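PDB 5OLC: galactonate dehydratase from Zobellia galactanivorans, which is an enzyme of the mandelate racemase/muconate lactonizing enzyme family, pairing an enolase-type N-terminal domain with a TIM-barrel-like C-terminal domain. Local coordinates for residues E138-G143 with I224-E229; E180-Y185 with H205-K210; R241-T246 with D267-D272. All blocks are in the same frame, centred on the assembly; numbering follows the deposited sequence.

Contact 1. Residues E138-G143 with I224-E229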
# COMPACT_ATOMS: atom_id res chain seq x y z
N GLU A 138 -17.31 0.30 37.16
CA GLU A 138 -18.75 0.10 37.01
C GLU A 138 -19.05 -0.98 35.96
O GLU A 138 -19.08 -0.69 34.76
CB GLU A 138 -19.51 1.43 36.77
CG GLU A 138 -19.05 2.29 35.60
CD GLU A 138 -20.01 3.39 35.19
OE1 GLU A 138 -20.13 3.64 33.97
OE2 GLU A 138 -20.64 4.00 36.09
N PRO A 139 -19.20 -2.26 36.37
CA PRO A 139 -19.39 -3.33 35.36
C PRO A 139 -20.77 -3.36 34.71
O PRO A 139 -21.70 -2.71 35.20
CB PRO A 139 -19.08 -4.61 36.14
CG PRO A 139 -19.43 -4.29 37.54
CD PRO A 139 -19.18 -2.81 37.74
N TYR A 140 -20.89 -4.10 33.60
CA TYR A 140 -22.15 -4.27 32.90
C TYR A 140 -22.74 -5.66 33.16
O TYR A 140 -22.00 -6.62 33.41
CB TYR A 140 -22.06 -3.95 31.40
CG TYR A 140 -21.06 -4.78 30.61
CD1 TYR A 140 -19.73 -4.37 30.48
CD2 TYR A 140 -21.47 -5.90 29.90
CE1 TYR A 140 -18.82 -5.11 29.73
CE2 TYR A 140 -20.56 -6.65 29.14
CZ TYR A 140 -19.24 -6.25 29.06
OH TYR A 140 -18.33 -6.97 28.31
N ALA A 141 -24.08 -5.74 33.16
CA ALA A 141 -24.82 -6.97 33.40
C ALA A 141 -25.11 -7.69 32.07
O ALA A 141 -25.72 -7.09 31.19
CB ALA A 141 -26.11 -6.65 34.13
N THR A 142 -24.67 -8.96 31.94
CA THR A 142 -24.92 -9.77 30.73
C THR A 142 -26.16 -10.67 30.94
O THR A 142 -26.23 -11.39 31.94
CB THR A 142 -23.66 -10.54 30.28
OG1 THR A 142 -23.27 -11.47 31.30
CG2 THR A 142 -22.51 -9.64 29.92
N GLY A 143 -27.13 -10.59 30.01
CA GLY A 143 -28.38 -11.34 30.08
C GLY A 143 -28.96 -11.84 28.78
O GLY A 143 -29.83 -11.20 28.17
N ILE A 224 -26.99 2.39 20.91
CA ILE A 224 -26.22 1.21 21.29
C ILE A 224 -24.78 1.60 21.57
O ILE A 224 -24.12 2.21 20.72
CB ILE A 224 -26.36 0.02 20.29
CG1 ILE A 224 -27.86 -0.33 20.03
CG2 ILE A 224 -25.56 -1.20 20.74
CD1 ILE A 224 -28.80 -0.53 21.29
N SER A 225 -24.31 1.29 22.80
CA SER A 225 -22.95 1.61 23.26
C SER A 225 -21.87 0.87 22.46
O SER A 225 -20.83 1.47 22.19
CB SER A 225 -22.82 1.40 24.75
OG SER A 225 -23.68 2.31 25.43
N TRP A 226 -22.13 -0.39 22.05
CA TRP A 226 -21.23 -1.15 21.18
C TRP A 226 -21.86 -2.45 20.65
O TRP A 226 -22.81 -2.97 21.24
CB TRP A 226 -19.82 -1.40 21.79
CG TRP A 226 -19.71 -2.51 22.79
CD1 TRP A 226 -19.83 -3.85 22.56
CD2 TRP A 226 -19.30 -2.38 24.16
NE1 TRP A 226 -19.60 -4.55 23.72
CE2 TRP A 226 -19.28 -3.67 24.72
CE3 TRP A 226 -19.02 -1.28 24.99
CZ2 TRP A 226 -18.98 -3.90 26.07
CZ3 TRP A 226 -18.71 -1.51 26.32
CH2 TRP A 226 -18.67 -2.81 26.84
N PHE A 227 -21.30 -2.96 19.53
CA PHE A 227 -21.69 -4.21 18.90
C PHE A 227 -20.53 -5.20 19.06
O PHE A 227 -19.47 -5.04 18.46
CB PHE A 227 -22.10 -3.99 17.43
CG PHE A 227 -22.81 -5.12 16.71
CD1 PHE A 227 -23.09 -6.32 17.36
CD2 PHE A 227 -23.20 -4.99 15.38
CE1 PHE A 227 -23.73 -7.36 16.70
CE2 PHE A 227 -23.86 -6.03 14.72
CZ PHE A 227 -24.11 -7.21 15.38
N GLU A 228 -20.76 -6.22 19.92
CA GLU A 228 -19.81 -7.27 20.27
C GLU A 228 -19.88 -8.44 19.30
O GLU A 228 -20.97 -8.89 18.94
CB GLU A 228 -20.01 -7.74 21.72
CG GLU A 228 -18.74 -8.31 22.34
CD GLU A 228 -18.88 -8.77 23.78
OE1 GLU A 228 -19.09 -7.91 24.66
OE2 GLU A 228 -18.73 -9.99 24.03
N GLU A 229 -18.69 -8.91 18.86
CA GLU A 229 -18.48 -10.00 17.91
C GLU A 229 -19.54 -10.00 16.75
O GLU A 229 -20.30 -10.96 16.61
CB GLU A 229 -18.39 -11.35 18.66
CG GLU A 229 -17.13 -11.52 19.49
CD GLU A 229 -15.90 -12.04 18.77
OE1 GLU A 229 -15.92 -13.22 18.34
OE2 GLU A 229 -14.89 -11.30 18.71

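Contact 2. Residues E180-Y185 with H205-K210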
# COMPACT_ATOMS: atom_id res chain seq x y z
N GLU A 180 -35.09 -8.91 12.13
CA GLU A 180 -36.38 -8.35 12.52
C GLU A 180 -36.82 -8.73 13.95
O GLU A 180 -37.53 -7.95 14.59
CB GLU A 180 -37.48 -8.67 11.50
CG GLU A 180 -37.49 -7.72 10.31
CD GLU A 180 -37.79 -6.25 10.61
OE1 GLU A 180 -38.67 -5.97 11.45
OE2 GLU A 180 -37.16 -5.39 9.96
N GLN A 181 -36.38 -9.90 14.44
CA GLN A 181 -36.69 -10.40 15.79
C GLN A 181 -35.91 -9.60 16.85
O GLN A 181 -36.47 -9.25 17.89
CB GLN A 181 -36.38 -11.90 15.90
CG GLN A 181 -36.73 -12.53 17.24
CD GLN A 181 -38.17 -12.98 17.33
OE1 GLN A 181 -39.07 -12.20 17.68
NE2 GLN A 181 -38.40 -14.26 17.08
N ASP A 182 -34.62 -9.33 16.57
CA ASP A 182 -33.72 -8.58 17.43
C ASP A 182 -34.18 -7.14 17.55
O ASP A 182 -34.41 -6.69 18.66
CB ASP A 182 -32.27 -8.65 16.92
CG ASP A 182 -31.65 -10.04 16.97
OD1 ASP A 182 -32.23 -10.93 17.62
OD2 ASP A 182 -30.58 -10.22 16.37
N LEU A 183 -34.39 -6.44 16.41
CA LEU A 183 -34.87 -5.05 16.36
C LEU A 183 -36.18 -4.87 17.15
O LEU A 183 -36.42 -3.79 17.69
CB LEU A 183 -35.07 -4.61 14.90
N LYS A 184 -37.00 -5.94 17.23
CA LYS A 184 -38.26 -5.99 17.98
C LYS A 184 -37.95 -6.02 19.49
O LYS A 184 -38.62 -5.33 20.27
CB LYS A 184 -39.06 -7.23 17.53
CG LYS A 184 -40.32 -7.56 18.32
CD LYS A 184 -40.57 -9.06 18.27
CE LYS A 184 -41.81 -9.49 19.01
NZ LYS A 184 -41.79 -10.96 19.27
N TYR A 185 -36.94 -6.82 19.90
CA TYR A 185 -36.52 -6.99 21.29
C TYR A 185 -35.65 -5.84 21.82
O TYR A 185 -35.83 -5.45 22.97
CB TYR A 185 -35.85 -8.36 21.50
CG TYR A 185 -36.76 -9.57 21.37
CD1 TYR A 185 -38.15 -9.44 21.42
CD2 TYR A 185 -36.24 -10.85 21.25
CE1 TYR A 185 -38.99 -10.54 21.31
CE2 TYR A 185 -37.07 -11.97 21.15
CZ TYR A 185 -38.44 -11.81 21.18
OH TYR A 185 -39.26 -12.91 21.07
N HIS A 205 -20.83 -13.91 16.58
CA HIS A 205 -20.50 -14.18 15.16
C HIS A 205 -21.63 -14.94 14.40
O HIS A 205 -21.37 -15.60 13.40
CB HIS A 205 -19.12 -14.88 15.00
CG HIS A 205 -18.65 -15.61 16.21
ND1 HIS A 205 -18.02 -14.94 17.25
CD2 HIS A 205 -18.80 -16.90 16.55
CE1 HIS A 205 -17.78 -15.86 18.17
NE2 HIS A 205 -18.23 -17.06 17.79
N ALA A 206 -22.89 -14.77 14.88
CA ALA A 206 -24.11 -15.37 14.34
C ALA A 206 -24.62 -14.59 13.11
O ALA A 206 -25.65 -14.95 12.53
CB ALA A 206 -25.18 -15.42 15.41
N TYR A 207 -23.88 -13.55 12.69
CA TYR A 207 -24.22 -12.74 11.53
C TYR A 207 -23.07 -12.56 10.55
O TYR A 207 -21.90 -12.67 10.93
CB TYR A 207 -24.79 -11.38 11.97
CG TYR A 207 -26.17 -11.45 12.57
CD1 TYR A 207 -27.27 -11.81 11.80
CD2 TYR A 207 -26.39 -11.10 13.90
CE1 TYR A 207 -28.56 -11.85 12.34
CE2 TYR A 207 -27.67 -11.13 14.45
CZ TYR A 207 -28.75 -11.51 13.67
OH TYR A 207 -30.01 -11.56 14.20
N CYS A 208 -23.43 -12.30 9.28
CA CYS A 208 -22.51 -12.03 8.18
C CYS A 208 -22.54 -10.53 7.94
O CYS A 208 -23.46 -9.86 8.43
CB CYS A 208 -22.92 -12.80 6.93
SG CYS A 208 -23.26 -14.56 7.21
N TYR A 209 -21.56 -9.98 7.21
CA TYR A 209 -21.46 -8.55 6.94
C TYR A 209 -22.79 -7.88 6.52
O TYR A 209 -23.14 -6.86 7.09
CB TYR A 209 -20.35 -8.24 5.92
CG TYR A 209 -20.26 -6.76 5.58
CD1 TYR A 209 -19.98 -5.81 6.55
CD2 TYR A 209 -20.49 -6.32 4.28
CE1 TYR A 209 -19.94 -4.45 6.25
CE2 TYR A 209 -20.43 -4.96 3.96
CZ TYR A 209 -20.15 -4.04 4.95
OH TYR A 209 -20.09 -2.70 4.64
N LYS A 210 -23.53 -8.48 5.55
CA LYS A 210 -24.82 -7.96 5.06
C LYS A 210 -25.90 -7.97 6.17
O LYS A 210 -26.73 -7.05 6.25
CB LYS A 210 -25.32 -8.79 3.86
CG LYS A 210 -24.59 -8.54 2.54
CD LYS A 210 -25.33 -9.17 1.34
CE LYS A 210 -25.11 -10.66 1.17
NZ LYS A 210 -26.23 -11.32 0.44

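Contact 3. Residues R241-T246 with D267-D272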
# COMPACT_ATOMS: atom_id res chain seq x y z
N ARG A 241 -15.16 -2.84 7.43
CA ARG A 241 -16.25 -2.31 6.60
C ARG A 241 -17.44 -1.89 7.47
O ARG A 241 -18.00 -0.81 7.29
CB ARG A 241 -16.72 -3.36 5.57
CG ARG A 241 -15.96 -3.45 4.24
CD ARG A 241 -16.73 -4.25 3.17
NE ARG A 241 -17.24 -5.54 3.67
CZ ARG A 241 -16.68 -6.73 3.45
NH1 ARG A 241 -15.58 -6.83 2.71
NH2 ARG A 241 -17.22 -7.83 3.97
N LEU A 242 -17.82 -2.76 8.43
CA LEU A 242 -18.94 -2.53 9.35
C LEU A 242 -18.72 -1.27 10.17
O LEU A 242 -19.64 -0.46 10.32
CB LEU A 242 -19.15 -3.75 10.26
CG LEU A 242 -20.40 -3.76 11.11
CD1 LEU A 242 -21.64 -3.69 10.27
CD2 LEU A 242 -20.47 -4.99 11.90
N ARG A 243 -17.47 -1.08 10.64
CA ARG A 243 -17.02 0.09 11.40
C ARG A 243 -17.20 1.36 10.56
O ARG A 243 -17.62 2.40 11.09
CB ARG A 243 -15.54 -0.11 11.76
CG ARG A 243 -15.15 0.38 13.14
CD ARG A 243 -13.66 0.32 13.28
NE ARG A 243 -13.18 1.20 14.34
CZ ARG A 243 -11.90 1.47 14.54
NH1 ARG A 243 -10.97 0.95 13.75
NH2 ARG A 243 -11.53 2.28 15.54
N GLN A 244 -16.92 1.27 9.24
CA GLN A 244 -17.02 2.36 8.27
C GLN A 244 -18.47 2.70 7.94
O GLN A 244 -18.76 3.86 7.65
CB GLN A 244 -16.25 2.02 6.97
CG GLN A 244 -14.73 2.08 7.12
CD GLN A 244 -13.92 1.49 5.98
OE1 GLN A 244 -14.42 0.77 5.11
NE2 GLN A 244 -12.62 1.76 5.99
N ASN A 245 -19.38 1.71 7.97
CA ASN A 245 -20.78 1.87 7.59
C ASN A 245 -21.78 2.04 8.77
O ASN A 245 -22.97 2.28 8.51
CB ASN A 245 -21.20 0.72 6.68
CG ASN A 245 -20.81 0.93 5.22
OD1 ASN A 245 -21.65 0.78 4.33
ND2 ASN A 245 -19.53 1.15 4.92
N THR A 246 -21.31 1.97 10.04
CA THR A 246 -22.19 2.19 11.20
C THR A 246 -21.56 3.13 12.24
O THR A 246 -20.33 3.24 12.34
CB THR A 246 -22.71 0.88 11.81
OG1 THR A 246 -23.82 1.19 12.66
CG2 THR A 246 -21.66 0.10 12.59
N ASP A 267 -3.80 -4.09 13.35
CA ASP A 267 -3.17 -3.67 12.10
C ASP A 267 -4.19 -3.46 11.02
O ASP A 267 -3.94 -2.72 10.07
CB ASP A 267 -2.14 -4.70 11.62
CG ASP A 267 -0.74 -4.54 12.17
OD1 ASP A 267 -0.47 -3.53 12.84
OD2 ASP A 267 0.10 -5.41 11.90
N LYS A 268 -5.34 -4.12 11.15
CA LYS A 268 -6.41 -4.07 10.18
C LYS A 268 -7.55 -3.11 10.58
O LYS A 268 -8.60 -3.13 9.94
CB LYS A 268 -6.92 -5.49 9.86
CG LYS A 268 -5.86 -6.45 9.35
CD LYS A 268 -6.44 -7.50 8.39
CE LYS A 268 -6.24 -7.19 6.92
NZ LYS A 268 -5.55 -8.30 6.20
N ASP A 269 -7.34 -2.26 11.61
CA ASP A 269 -8.31 -1.25 12.10
C ASP A 269 -9.76 -1.81 12.26
O ASP A 269 -10.75 -1.12 11.94
CB ASP A 269 -8.27 0.01 11.20
CG ASP A 269 -8.34 1.36 11.92
OD1 ASP A 269 -8.03 1.41 13.14
OD2 ASP A 269 -8.70 2.37 11.25
N CYS A 270 -9.87 -3.06 12.79
CA CYS A 270 -11.11 -3.81 12.96
C CYS A 270 -12.04 -3.28 14.04
O CYS A 270 -13.24 -3.09 13.78
CB CYS A 270 -10.81 -5.28 13.21
SG CYS A 270 -9.68 -6.02 12.00
N VAL A 271 -11.51 -3.12 15.26
CA VAL A 271 -12.31 -2.78 16.43
C VAL A 271 -12.05 -1.39 17.02
O VAL A 271 -10.96 -0.81 16.87
CB VAL A 271 -12.18 -3.88 17.52
CG1 VAL A 271 -12.73 -5.20 17.03
CG2 VAL A 271 -10.74 -4.03 18.01
N ASP A 272 -13.08 -0.89 17.72
CA ASP A 272 -13.08 0.33 18.51
C ASP A 272 -12.67 -0.09 19.94
O ASP A 272 -11.97 0.67 20.62
CB ASP A 272 -14.49 0.95 18.52
CG ASP A 272 -14.84 1.73 17.28
OD1 ASP A 272 -14.22 2.80 17.06
OD2 ASP A 272 -15.73 1.29 16.54

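Contact 1. Residues E138-G143 with I224-E229
Y140 and W226 meet as a T-shaped aromatic pair: the six-membered ring of the indole turns its edge toward the face of the phenol. The ring planes stand 86° apart and the centroids 5.3 Å, which marks the pair as edge-to-face rather than parallel-displaced. The outer rim of the indole does the touching: CH2 lies 3.7 Å from Y140 CE1, and CZ2 is 3.8 Å from Y140 CZ. In both residues CG sits between the backbone N and the carbonyl carbon (chi1 59° for Y140, 79° for W226), which directs each ring toward the other segment. The two side chains cross at about a right angle. Beside the pair E228, its chain extended beyond CG, brings OE1 to 3.8 Å from Y140 OH, too long for a hydrogen bond; its charge is paired instead with K172, while Y140 OH has a weak bond to Q275. The CA atoms come no nearer than 11.3 Å, Y140 to S225, so side chains alone span the gap. M200 of strand 198-202 touches both rings, and S251 of strand 250-252 touches W226 and E228, placing the pair inside the barrel between strands 136-142 and 224-228, which are not sheet neighbours.

Contact 2. Residues E180-Y185 with H205-K210
A single buried hydrogen bond between side chains, from Y207 to D182, makes this contact, joining the first turns of helix 179-193 to the loop that leads from strand 198-202 into helix 209-219. Both groups thus belong to the barrel end where strands pass into helices. The evidence is compact: Y207 OH donates to D182 OD2 at 2.6 Å, and the two segments bury just 67 Å² between them. Their backbones stay apart, with 11.9 Å between the CA atoms of D182 and Y207. The side chains reach toward one another from opposite directions. D182 has CG anti to its carbonyl carbon (chi1 -65°), and Y207 adopts the same arrangement, each pointing its polar end at the other. The carboxylate is turned 88° from the phenol plane; OD2 lies at the ring's edge, near that plane, whereas the hydroxyl meets OD2 from above the carboxylate plane, 45° out of it. L215 of helix 209-219 packs on both residues. In addition, D182 accepts from the backbone N of G176 and of L177, and Y207 OH accepts from that of G178. Tyrosine and carboxylate together hold the backbone of 176-178, just before helix 179-193, and three donors around D182 would probably favour its ionised form.

Contact 3. Residues R241-T246 with D267-D272
R243 reaches from helix 236-245 into the loop 267-272 and is gripped by D269 and D272 in a salt-bridge network; the segments bury 229 Å². The tight part surrounds its guanidinium. An extended chain from CG to NE (chi2 -172°) carries the group along the loop. NH1 bonds D269 O at 2.8 Å, an acceptor near the guanidinium plane although the donor lies 63° out of the carbonyl plane, and it also makes a weaker, charged bond to D269 OD1 at 3.0 Å. NH2 reaches D272 OD1 at 3.1 Å, again within the guanidinium plane but above the carboxylate. NE adds weak bonds to both oxygens of D272. Over one face V271 O sits 3.3 Å above the guanidinium plane without bonding. D272 is buried, and its OD2 is also bonded by I250 N. The looser side lies at a subunit interface, where R243 and D269 are partly exposed and D269 is shared: R241 of the fourth subunit also forms a salt bridge with OD1, so two arginines converge on one carboxylate. Here an arginine stitches a barrel helix to the helix-to-strand loop of the next beta-alpha unit, between helix 258-267 and strand 273-274, in the enolase-type TIM barrel.

Contact 1 lies deepest, its centre 13 Å from that of the chain, against 24 Å for contact 2 and 22 Å for contact 3. The touching residues of contacts 1 and 2 are all buried; contact 3 includes the partly exposed R243 and D269 beside another subunit. Chemistry follows: aromatic rings inside the barrel, a tyrosine-carboxylate hydrogen bond in contact 2, an ion-pair network in contact 3. Helix 209-219 of contact 2, strand 224-228 of contact 1 and helix 236-245 of contact 3 are successive elements. Contacts 1 and 2 meet where E229 O and H205 N, 3.0 Å apart, probably hydrogen-bond; contacts 2 and 3 touch, Y209 CE2 lying 3.3 Å from R241 NE; contacts 1 and 3 do not.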